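CDNA FLJ56608, highly similar to Homo sapiens chloride channel, calcium activated, family member 1 (CLCA1), mRNA (PDB 6PYO) may mediate calcium-activated chloride conductance and regulate mucus secretion by goblet cells, and this chain is its calcium-binding von Willebrand factor type A domain. Local coordinates at residues Q6-S16 against E41-D52; A55-Q63 against T96-T104. All coordinates share one frame; numbering follows the deposited sequence.

Contact 1. Residues Q6-S16 against E41-D52; sequences QRIVCLVLDKS and ELGSWVGMVTFD. With CA (calcium ion), chain C.
Phe51 lays one ring face against Asp14 where strands 8-14 and 45-51, parallel neighbours in the central sheet, reach their C-terminal ends; with helix 24-39 between them they form a beta-alpha-beta unit of the von Willebrand factor type A fold. In Phe51 a chi1 of 68° sets CG between the backbone N and the carbonyl carbon, which leans the ring across strand 8-14. Asp14 CA makes a CH-pi contact 3.7 Å from the Phe51 centroid, offset toward the rim, and Val12 CG1 reaches Phe51 CD2 obliquely at 3.7 Å. Just beyond, Lys15 folds its chain back beside Asp52, and NZ meets the anti lone pair of OD2 at 2.7 Å; Ser82 O accepts a second bond from this ammonium, and His56 NE2 is hydrogen-bonded to Asp52 OD2.

Between the strands runs an unbroken parallel ladder, with Val49 N to Leu11 O at 2.7 Å among its rungs. Val9, Leu11 and Met48 pack under helix 24-39, while Ile8, Cys10, Val12 and Val49 meet helix 87-99. Gly47 brings no side chain to that second face, and Cys10 SG lies over its carbonyl.

At the opposite ends of the strands, Arg7 NH1 bridges to the syn lone pair of Glu41 OE1 at 3.0 Å, its NE being paired with Glu108. Trp45 NE1 donates in its ring plane to Gln6 OE1, but stands 71° out of the amide carbonyl plane; Thr2 also binds that oxygen.

Residues 14-18 carry the Asp-x-Ser-x-Ser sequence of a metal ion-dependent adhesion site, whose calcium ion is held by Ser16, Ser18, Thr85 and two waters. Asp14, hydrogen-bonded through OD2 to Thr113, closes an Asx turn with OD1 accepting both Ser16 N and Ser16 OG, which steadies the hydroxyl whose OG binds the calcium ion at 2.3 Å.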
loop_
_atom_site.group_PDB
_atom_site.type_symbol
_atom_site.label_atom_id
_atom_site.label_comp_id
_atom_site.label_asym_id
_atom_site.label_seq_id
_atom_site.Cartn_x
_atom_site.Cartn_y
_atom_site.Cartn_z
ATOM N N GLN A 6 8.354 -15.411 -6.880
ATOM C CA GLN A 6 7.554 -15.059 -5.713
ATOM C C GLN A 6 7.105 -13.609 -5.794
ATOM O O GLN A 6 7.884 -12.707 -6.138
ATOM C CB GLN A 6 8.332 -15.294 -4.414
ATOM C CG GLN A 6 8.861 -16.724 -4.323
ATOM C CD GLN A 6 10.112 -16.820 -3.451
ATOM O OE1 GLN A 6 10.975 -15.928 -3.486
ATOM N NE2 GLN A 6 10.231 -17.910 -2.700
ATOM N N ARG A 7 5.821 -13.423 -5.558
ATOM C CA ARG A 7 5.221 -12.106 -5.539
ATOM C C ARG A 7 5.863 -11.262 -4.455
ATOM O O ARG A 7 6.132 -11.750 -3.370
ATOM C CB ARG A 7 3.721 -12.249 -5.254
ATOM C CG ARG A 7 2.940 -10.926 -5.250
ATOM C CD ARG A 7 1.468 -11.210 -4.993
ATOM N NE ARG A 7 0.602 -10.221 -5.600
ATOM C CZ ARG A 7 -0.713 -10.229 -5.471
ATOM N NH1 ARG A 7 -1.282 -11.156 -4.720
ATOM N NH2 ARG A 7 -1.454 -9.308 -6.043
ATOM N N ILE A 8 6.065 -9.982 -4.746
ATOM C CA ILE A 8 6.485 -8.986 -3.775
ATOM C C ILE A 8 5.372 -7.959 -3.674
ATOM O O ILE A 8 4.987 -7.380 -4.681
ATOM C CB ILE A 8 7.797 -8.278 -4.177
ATOM C CG1 ILE A 8 8.934 -9.291 -4.297
ATOM C CG2 ILE A 8 8.031 -7.128 -3.168
ATOM C CD1 ILE A 8 10.113 -8.746 -5.063
ATOM N N VAL A 9 4.884 -7.701 -2.472
ATOM C CA VAL A 9 3.749 -6.812 -2.275
ATOM C C VAL A 9 4.009 -5.999 -1.032
ATOM O O VAL A 9 4.452 -6.542 -0.024
ATOM C CB VAL A 9 2.410 -7.582 -2.110
ATOM C CG1 VAL A 9 1.215 -6.629 -2.232
ATOM C CG2 VAL A 9 2.272 -8.630 -3.126
ATOM N N CYS A 10 3.747 -4.702 -1.111
ATOM C CA CYS A 10 3.800 -3.821 0.033
ATOM C C CYS A 10 2.446 -3.155 0.172
ATOM O O CYS A 10 1.989 -2.482 -0.752
ATOM C CB CYS A 10 4.914 -2.770 -0.088
ATOM S SG CYS A 10 5.260 -2.090 1.583
ATOM N N LEU A 11 1.784 -3.406 1.287
ATOM C CA LEU A 11 0.623 -2.626 1.658
ATOM C C LEU A 11 1.083 -1.232 2.056
ATOM O O LEU A 11 2.011 -1.072 2.866
ATOM C CB LEU A 11 -0.112 -3.285 2.824
ATOM C CG LEU A 11 -1.158 -4.318 2.535
ATOM C CD1 LEU A 11 -0.530 -5.293 1.516
ATOM C CD2 LEU A 11 -1.637 -5.035 3.770
ATOM N N VAL A 12 0.442 -0.227 1.487
ATOM C CA VAL A 12 0.685 1.168 1.825
ATOM C C VAL A 12 -0.653 1.744 2.267
ATOM O O VAL A 12 -1.604 1.832 1.473
ATOM C CB VAL A 12 1.300 1.940 0.658
ATOM C CG1 VAL A 12 1.558 3.371 1.072
ATOM C CG2 VAL A 12 2.611 1.270 0.263
ATOM N N LEU A 13 -0.744 2.059 3.556
ATOM C CA LEU A 13 -2.029 2.221 4.218
ATOM C C LEU A 13 -2.133 3.648 4.750
ATOM O O LEU A 13 -1.342 4.048 5.608
ATOM C CB LEU A 13 -2.173 1.210 5.349
ATOM C CG LEU A 13 -1.992 -0.247 4.919
ATOM C CD1 LEU A 13 -2.078 -1.128 6.127
ATOM C CD2 LEU A 13 -3.022 -0.630 3.887
ATOM N N ASP A 14 -3.152 4.362 4.302
ATOM C CA ASP A 14 -3.419 5.735 4.722
ATOM C C ASP A 14 -4.069 5.728 6.100
ATOM O O ASP A 14 -5.194 5.232 6.258
ATOM C CB ASP A 14 -4.316 6.362 3.665
ATOM C CG ASP A 14 -4.515 7.856 3.850
ATOM O OD1 ASP A 14 -4.347 8.353 4.988
ATOM O OD2 ASP A 14 -4.868 8.492 2.834
ATOM N N LYS A 15 -3.349 6.234 7.119
ATOM C CA LYS A 15 -3.915 6.406 8.450
ATOM C C LYS A 15 -4.075 7.890 8.813
ATOM O O LYS A 15 -4.110 8.232 10.003
ATOM C CB LYS A 15 -3.078 5.679 9.516
ATOM C CG LYS A 15 -1.611 6.133 9.560
ATOM C CD LYS A 15 -1.025 6.213 10.953
ATOM C CE LYS A 15 -1.836 7.081 11.904
ATOM N NZ LYS A 15 -1.432 8.516 11.857
ATOM N N SER A 16 -4.168 8.773 7.816
ATOM C CA SER A 16 -4.224 10.213 8.047
ATOM C C SER A 16 -5.570 10.606 8.645
ATOM O O SER A 16 -6.511 9.816 8.692
ATOM C CB SER A 16 -3.964 10.962 6.743
ATOM O OG SER A 16 -4.984 10.738 5.770
ATOM N N GLU A 41 -1.023 -15.119 -1.657
ATOM C CA GLU A 41 -0.729 -16.538 -1.826
ATOM C C GLU A 41 0.525 -16.952 -1.055
ATOM O O GLU A 41 1.454 -16.157 -0.836
ATOM C CB GLU A 41 -0.544 -16.891 -3.316
ATOM C CG GLU A 41 0.664 -16.173 -4.068
ATOM C CD GLU A 41 0.295 -14.824 -4.792
ATOM O OE1 GLU A 41 -0.323 -13.899 -4.172
ATOM O OE2 GLU A 41 0.618 -14.699 -6.008
ATOM N N LEU A 42 0.549 -18.231 -0.678
ATOM C CA LEU A 42 1.705 -18.868 -0.068
ATOM C C LEU A 42 2.981 -18.492 -0.807
ATOM O O LEU A 42 3.042 -18.555 -2.039
ATOM C CB LEU A 42 1.490 -20.390 -0.116
ATOM C CG LEU A 42 2.507 -21.401 0.395
ATOM C CD1 LEU A 42 2.475 -21.330 1.937
ATOM C CD2 LEU A 42 2.180 -22.803 -0.090
ATOM N N GLY A 43 4.004 -18.125 -0.061
ATOM C CA GLY A 43 5.299 -17.889 -0.647
ATOM C C GLY A 43 5.552 -16.474 -1.083
ATOM O O GLY A 43 6.697 -16.131 -1.406
ATOM N N SER A 44 4.535 -15.631 -1.056
ATOM C CA SER A 44 4.712 -14.217 -1.331
ATOM C C SER A 44 5.491 -13.511 -0.221
ATOM O O SER A 44 5.331 -13.819 0.969
ATOM C CB SER A 44 3.363 -13.547 -1.443
ATOM O OG SER A 44 2.629 -14.133 -2.476
ATOM N N TRP A 45 6.304 -12.509 -0.632
ATOM C CA TRP A 45 6.939 -11.568 0.258
ATOM C C TRP A 45 6.017 -10.373 0.419
ATOM O O TRP A 45 5.536 -9.822 -0.572
ATOM C CB TRP A 45 8.314 -11.147 -0.309
ATOM C CG TRP A 45 9.266 -12.306 -0.298
ATOM C CD1 TRP A 45 9.492 -13.215 -1.308
ATOM C CD2 TRP A 45 10.093 -12.705 0.796
ATOM N NE1 TRP A 45 10.439 -14.137 -0.900
ATOM C CE2 TRP A 45 10.811 -13.851 0.392
ATOM C CE3 TRP A 45 10.305 -12.192 2.078
ATOM C CZ2 TRP A 45 11.726 -14.487 1.237
ATOM C CZ3 TRP A 45 11.200 -12.826 2.906
ATOM C CH2 TRP A 45 11.892 -13.964 2.485
ATOM N N VAL A 46 5.818 -9.934 1.657
ATOM C CA VAL A 46 4.775 -8.962 1.953
ATOM C C VAL A 46 5.284 -8.024 3.023
ATOM O O VAL A 46 5.716 -8.473 4.094
ATOM C CB VAL A 46 3.456 -9.631 2.415
ATOM C CG1 VAL A 46 2.469 -8.534 2.853
ATOM C CG2 VAL A 46 2.885 -10.464 1.296
ATOM N N GLY A 47 5.199 -6.721 2.749
ATOM C CA GLY A 47 5.562 -5.705 3.709
ATOM C C GLY A 47 4.379 -4.788 3.948
ATOM O O GLY A 47 3.354 -4.875 3.274
ATOM N N MET A 48 4.534 -3.891 4.921
ATOM C CA MET A 48 3.417 -3.046 5.297
ATOM C C MET A 48 3.935 -1.716 5.806
ATOM O O MET A 48 4.735 -1.654 6.762
ATOM C CB MET A 48 2.516 -3.722 6.340
ATOM C CG MET A 48 1.477 -2.760 6.934
ATOM S SD MET A 48 0.302 -3.529 8.102
ATOM C CE MET A 48 0.432 -5.260 7.641
ATOM N N VAL A 49 3.441 -0.663 5.169
ATOM C CA VAL A 49 3.748 0.723 5.496
ATOM C C VAL A 49 2.438 1.437 5.783
ATOM O O VAL A 49 1.499 1.321 5.000
ATOM C CB VAL A 49 4.499 1.407 4.340
ATOM C CG1 VAL A 49 4.600 2.905 4.546
ATOM C CG2 VAL A 49 5.857 0.752 4.169
ATOM N N THR A 50 2.355 2.136 6.925
ATOM C CA THR A 50 1.314 3.135 7.138
ATOM C C THR A 50 1.867 4.529 6.867
ATOM O O THR A 50 3.073 4.772 6.841
ATOM C CB THR A 50 0.751 3.111 8.558
ATOM O OG1 THR A 50 1.844 3.102 9.455
ATOM C CG2 THR A 50 -0.126 1.901 8.774
ATOM N N PHE A 51 0.975 5.473 6.676
ATOM C CA PHE A 51 1.510 6.801 6.450
ATOM C C PHE A 51 0.475 7.817 6.899
ATOM O O PHE A 51 -0.736 7.585 6.761
ATOM C CB PHE A 51 1.916 7.040 4.991
ATOM C CG PHE A 51 0.759 7.082 4.047
ATOM C CD1 PHE A 51 0.103 8.286 3.767
ATOM C CD2 PHE A 51 0.328 5.921 3.423
ATOM C CE1 PHE A 51 -0.968 8.317 2.893
ATOM C CE2 PHE A 51 -0.742 5.934 2.554
ATOM C CZ PHE A 51 -1.388 7.129 2.279
ATOM N N ASP A 52 0.992 8.885 7.492
ATOM C CA ASP A 52 0.241 10.175 7.613
ATOM C C ASP A 52 1.035 11.174 6.778
ATOM O O ASP A 52 1.170 10.989 5.572
ATOM C CB ASP A 52 0.034 10.537 9.075
ATOM C CG ASP A 52 1.212 10.157 9.974
ATOM O OD1 ASP A 52 2.346 10.653 9.740
ATOM O OD2 ASP A 52 1.005 9.355 10.910
HETATM CA CA CA C . -5.804 12.478 4.430
HETATM O O HOH W 1 4.046 -15.592 -4.473
HETATM O O HOH W 2 -6.406 14.411 3.136
HETATM O O HOH W 3 -5.767 10.855 2.709
#

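Contact 2. Residues A55-Q63 against T96-T104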
loop_
_atom_site.group_PDB
_atom_site.type_symbol
_atom_site.label_atom_id
_atom_site.label_comp_id
_atom_site.label_asym_id
_atom_site.label_seq_id
_atom_site.Cartn_x
_atom_site.Cartn_y
_atom_site.Cartn_z
ATOM N N ALA A 55 5.915 8.259 6.652
ATOM C CA ALA A 55 5.663 6.820 6.538
ATOM C C ALA A 55 6.180 6.070 7.761
ATOM O O ALA A 55 7.234 6.405 8.301
ATOM C CB ALA A 55 6.323 6.236 5.286
ATOM N N HIS A 56 5.454 5.027 8.164
ATOM C CA HIS A 56 5.830 4.186 9.295
ATOM C C HIS A 56 5.861 2.738 8.818
ATOM O O HIS A 56 4.825 2.170 8.447
ATOM C CB HIS A 56 4.863 4.400 10.469
ATOM C CG HIS A 56 4.582 5.855 10.735
ATOM N ND1 HIS A 56 5.515 6.706 11.289
ATOM C CD2 HIS A 56 3.498 6.619 10.455
ATOM C CE1 HIS A 56 5.013 7.927 11.346
ATOM N NE2 HIS A 56 3.787 7.899 10.858
ATOM N N VAL A 57 7.046 2.136 8.823
ATOM C CA VAL A 57 7.155 0.727 8.434
ATOM C C VAL A 57 6.522 -0.125 9.525
ATOM O O VAL A 57 7.064 -0.223 10.623
ATOM C CB VAL A 57 8.606 0.312 8.190
ATOM C CG1 VAL A 57 8.673 -1.159 7.706
ATOM C CG2 VAL A 57 9.242 1.244 7.134
ATOM N N GLN A 58 5.347 -0.713 9.250
ATOM C CA GLN A 58 4.801 -1.671 10.195
ATOM C C GLN A 58 5.472 -3.033 10.043
ATOM O O GLN A 58 5.585 -3.781 11.013
ATOM C CB GLN A 58 3.290 -1.827 10.018
ATOM C CG GLN A 58 2.518 -0.600 10.182
ATOM C CD GLN A 58 2.760 0.040 11.575
ATOM O OE1 GLN A 58 2.850 -0.657 12.569
ATOM N NE2 GLN A 58 2.883 1.346 11.617
ATOM N N SER A 59 5.909 -3.387 8.839
ATOM C CA SER A 59 6.592 -4.668 8.652
ATOM C C SER A 59 7.478 -4.609 7.416
ATOM O O SER A 59 7.031 -4.197 6.334
ATOM C CB SER A 59 5.612 -5.830 8.526
ATOM O OG SER A 59 6.303 -7.046 8.278
ATOM N N GLU A 60 8.744 -4.973 7.609
ATOM C CA GLU A 60 9.620 -5.305 6.511
ATOM C C GLU A 60 9.018 -6.470 5.726
ATOM O O GLU A 60 8.045 -7.113 6.141
ATOM C CB GLU A 60 11.005 -5.680 7.039
ATOM C CG GLU A 60 11.627 -4.626 7.947
ATOM C CD GLU A 60 12.309 -3.506 7.179
ATOM O OE1 GLU A 60 13.176 -2.824 7.776
ATOM O OE2 GLU A 60 11.967 -3.296 5.986
ATOM N N LEU A 61 9.616 -6.754 4.591
ATOM C CA LEU A 61 9.155 -7.895 3.813
ATOM C C LEU A 61 9.238 -9.146 4.670
ATOM O O LEU A 61 10.297 -9.481 5.197
ATOM C CB LEU A 61 9.995 -8.055 2.561
ATOM C CG LEU A 61 9.798 -7.028 1.451
ATOM C CD1 LEU A 61 10.650 -7.505 0.269
ATOM C CD2 LEU A 61 8.325 -6.876 1.081
ATOM N N ILE A 62 8.106 -9.816 4.857
ATOM C CA ILE A 62 8.121 -11.167 5.385
ATOM C C ILE A 62 7.351 -12.080 4.431
ATOM O O ILE A 62 6.478 -11.643 3.672
ATOM C CB ILE A 62 7.561 -11.240 6.818
ATOM C CG1 ILE A 62 6.069 -10.945 6.848
ATOM C CG2 ILE A 62 8.256 -10.253 7.743
ATOM C CD1 ILE A 62 5.328 -11.890 7.825
ATOM N N GLN A 63 7.730 -13.348 4.436
ATOM C CA GLN A 63 7.176 -14.307 3.521
ATOM C C GLN A 63 5.941 -14.968 4.152
ATOM O O GLN A 63 5.904 -15.231 5.360
ATOM C CB GLN A 63 8.230 -15.348 3.159
ATOM C CG GLN A 63 7.967 -16.013 1.815
ATOM C CD GLN A 63 9.024 -16.984 1.513
ATOM O OE1 GLN A 63 9.740 -17.411 2.414
ATOM N NE2 GLN A 63 9.176 -17.339 0.239
ATOM N N THR A 96 11.701 1.604 -0.450
ATOM C CA THR A 96 12.821 1.273 0.433
ATOM C C THR A 96 12.629 -0.090 1.089
ATOM O O THR A 96 13.588 -0.863 1.246
ATOM C CB THR A 96 12.960 2.355 1.511
ATOM O OG1 THR A 96 12.954 3.636 0.881
ATOM C CG2 THR A 96 14.248 2.189 2.291
ATOM N N VAL A 97 11.388 -0.402 1.492
ATOM C CA VAL A 97 11.148 -1.674 2.154
ATOM C C VAL A 97 11.460 -2.803 1.184
ATOM O O VAL A 97 12.131 -3.780 1.533
ATOM C CB VAL A 97 9.700 -1.740 2.682
ATOM C CG1 VAL A 97 9.279 -3.200 2.929
ATOM C CG2 VAL A 97 9.545 -0.852 3.945
ATOM N N ILE A 98 11.030 -2.644 -0.073
ATOM C CA ILE A 98 11.217 -3.707 -1.045
ATOM C C ILE A 98 12.680 -3.855 -1.367
ATOM O O ILE A 98 13.231 -4.966 -1.356
ATOM C CB ILE A 98 10.390 -3.435 -2.306
ATOM C CG1 ILE A 98 8.897 -3.563 -1.971
ATOM C CG2 ILE A 98 10.769 -4.465 -3.362
ATOM C CD1 ILE A 98 8.004 -2.877 -2.978
ATOM N N ARG A 99 13.338 -2.728 -1.638
ATOM C CA ARG A 99 14.726 -2.710 -2.047
ATOM C C ARG A 99 15.670 -3.143 -0.964
ATOM O O ARG A 99 16.872 -3.245 -1.248
ATOM C CB ARG A 99 15.145 -1.318 -2.509
ATOM C CG ARG A 99 14.544 -0.953 -3.831
ATOM C CD ARG A 99 14.688 0.518 -4.175
ATOM N NE ARG A 99 14.095 0.750 -5.489
ATOM C CZ ARG A 99 13.528 1.888 -5.861
ATOM N NH1 ARG A 99 13.459 2.909 -4.998
ATOM N NH2 ARG A 99 13.018 1.992 -7.084
ATOM N N LYS A 100 15.194 -3.362 0.271
ATOM C CA LYS A 100 16.109 -4.010 1.213
ATOM C C LYS A 100 16.468 -5.423 0.763
ATOM O O LYS A 100 17.456 -5.986 1.248
ATOM C CB LYS A 100 15.536 -4.062 2.631
ATOM C CG LYS A 100 15.338 -2.662 3.247
ATOM C CD LYS A 100 15.670 -2.653 4.727
ATOM C CE LYS A 100 14.930 -1.545 5.484
ATOM N NZ LYS A 100 15.377 -0.175 5.126
ATOM N N LYS A 101 15.680 -6.021 -0.149
ATOM C CA LYS A 101 15.879 -7.409 -0.566
ATOM C C LYS A 101 15.860 -7.569 -2.074
ATOM O O LYS A 101 16.588 -8.418 -2.611
ATOM C CB LYS A 101 14.789 -8.339 0.039
ATOM C CG LYS A 101 14.930 -8.638 1.533
ATOM C CD LYS A 101 15.584 -10.012 1.752
ATOM C CE LYS A 101 14.548 -11.144 1.868
ATOM N NZ LYS A 101 15.095 -12.522 1.604
ATOM N N TYR A 102 15.045 -6.785 -2.767
ATOM C CA TYR A 102 14.664 -7.073 -4.140
ATOM C C TYR A 102 14.514 -5.787 -4.938
ATOM O O TYR A 102 14.233 -4.722 -4.375
ATOM C CB TYR A 102 13.340 -7.853 -4.177
ATOM C CG TYR A 102 13.404 -9.187 -3.456
ATOM C CD1 TYR A 102 14.216 -10.217 -3.932
ATOM C CD2 TYR A 102 12.636 -9.436 -2.323
ATOM C CE1 TYR A 102 14.278 -11.451 -3.284
ATOM C CE2 TYR A 102 12.698 -10.656 -1.664
ATOM C CZ TYR A 102 13.523 -11.657 -2.141
ATOM O OH TYR A 102 13.572 -12.875 -1.473
ATOM N N PRO A 103 14.647 -5.871 -6.258
ATOM C CA PRO A 103 14.201 -4.760 -7.112
ATOM C C PRO A 103 12.698 -4.536 -7.020
ATOM O O PRO A 103 11.919 -5.424 -6.662
ATOM C CB PRO A 103 14.594 -5.199 -8.528
ATOM C CG PRO A 103 15.222 -6.587 -8.402
ATOM C CD PRO A 103 14.964 -7.094 -7.023
ATOM N N THR A 104 12.291 -3.310 -7.359
ATOM C CA THR A 104 10.885 -2.947 -7.364
ATOM C C THR A 104 10.204 -3.250 -8.693
ATOM O O THR A 104 8.976 -3.383 -8.732
ATOM C CB THR A 104 10.723 -1.457 -7.035
ATOM O OG1 THR A 104 11.691 -0.693 -7.773
ATOM C CG2 THR A 104 10.932 -1.217 -5.561
HETATM O O HOH W 4 12.066 -5.262 3.809
#
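Leu61 sends CG away from its own carbonyl carbon (chi1 -72°) and runs on extended (chi2 -174°), which carries CD1 to the Lys101-Tyr102 stretch beyond helix 87-99. There CD1 meets the edge of the Tyr102 ring, in its plane, 3.8 Å from CD2. Further back, Leu61 CG rests against Val97 CG1 at 4.1 Å. The other branch of Val97 is turned to Val57, and the two side chains meet tip to tip with Val97 CG2 3.8 Å from Val57 CG2. One helix residue thus grips two points of the strand on both sides of a corner at Gln58, where Gln58 and Ser59 face Met48 in a classic beta bulge.

Glu60 is bent at chi2 (-83°), and its carboxylate swings over to the helix side. It crosses the Lys100 chain at about a right angle, with OE1 touching CE at 3.2 Å, yet NZ stays 4.3 Å from that OE1, beyond salt-bridge range. No direct hydrogen bond joins the segments. A water does so instead: it donates to Val97 O at 2.7 Å and to Glu60 OE2 at 2.9 Å, and accepts from Leu61 N. Val97 O, which also takes a weak bond from Lys100 N, gains this water as a partner, while Ile98 O takes both Lys101 N and Tyr102 N, from opposite faces of its plane.

Around this, Val97 also packs on Val49 of strand 45-51, and Ser93, a turn earlier in helix 87-99, touches Ala55 and Val57. Ser59 and Ile62 point away from helix 87-99 and pack on helix 67-74, so strand 55-63, at the border of the sheet, lies between the two helices.

How the contacts relate
Contact 1 belongs to the core, its centre about 5 Å from that of the chain, and contact 2 to the sheet's border, about 11 Å out. Along the chain they follow one another: strand 45-51 bonds to strand 8-14 on one side and antiparallel to 55-63 on the other, with Val46 N to Ile62 O and His56 N to Thr50 O as probable links. Helix 87-99 serves both, packing on buried Cys10 and Val12 and then on Val57 and Leu61. Contact 1 is chiefly a backbone ladder with charged pairs at its ends and a calcium ion at one of them; contact 2 relies on aliphatic touches and a bridging water. Trp45 meets Lys101 and Tyr102 where the two adjoin.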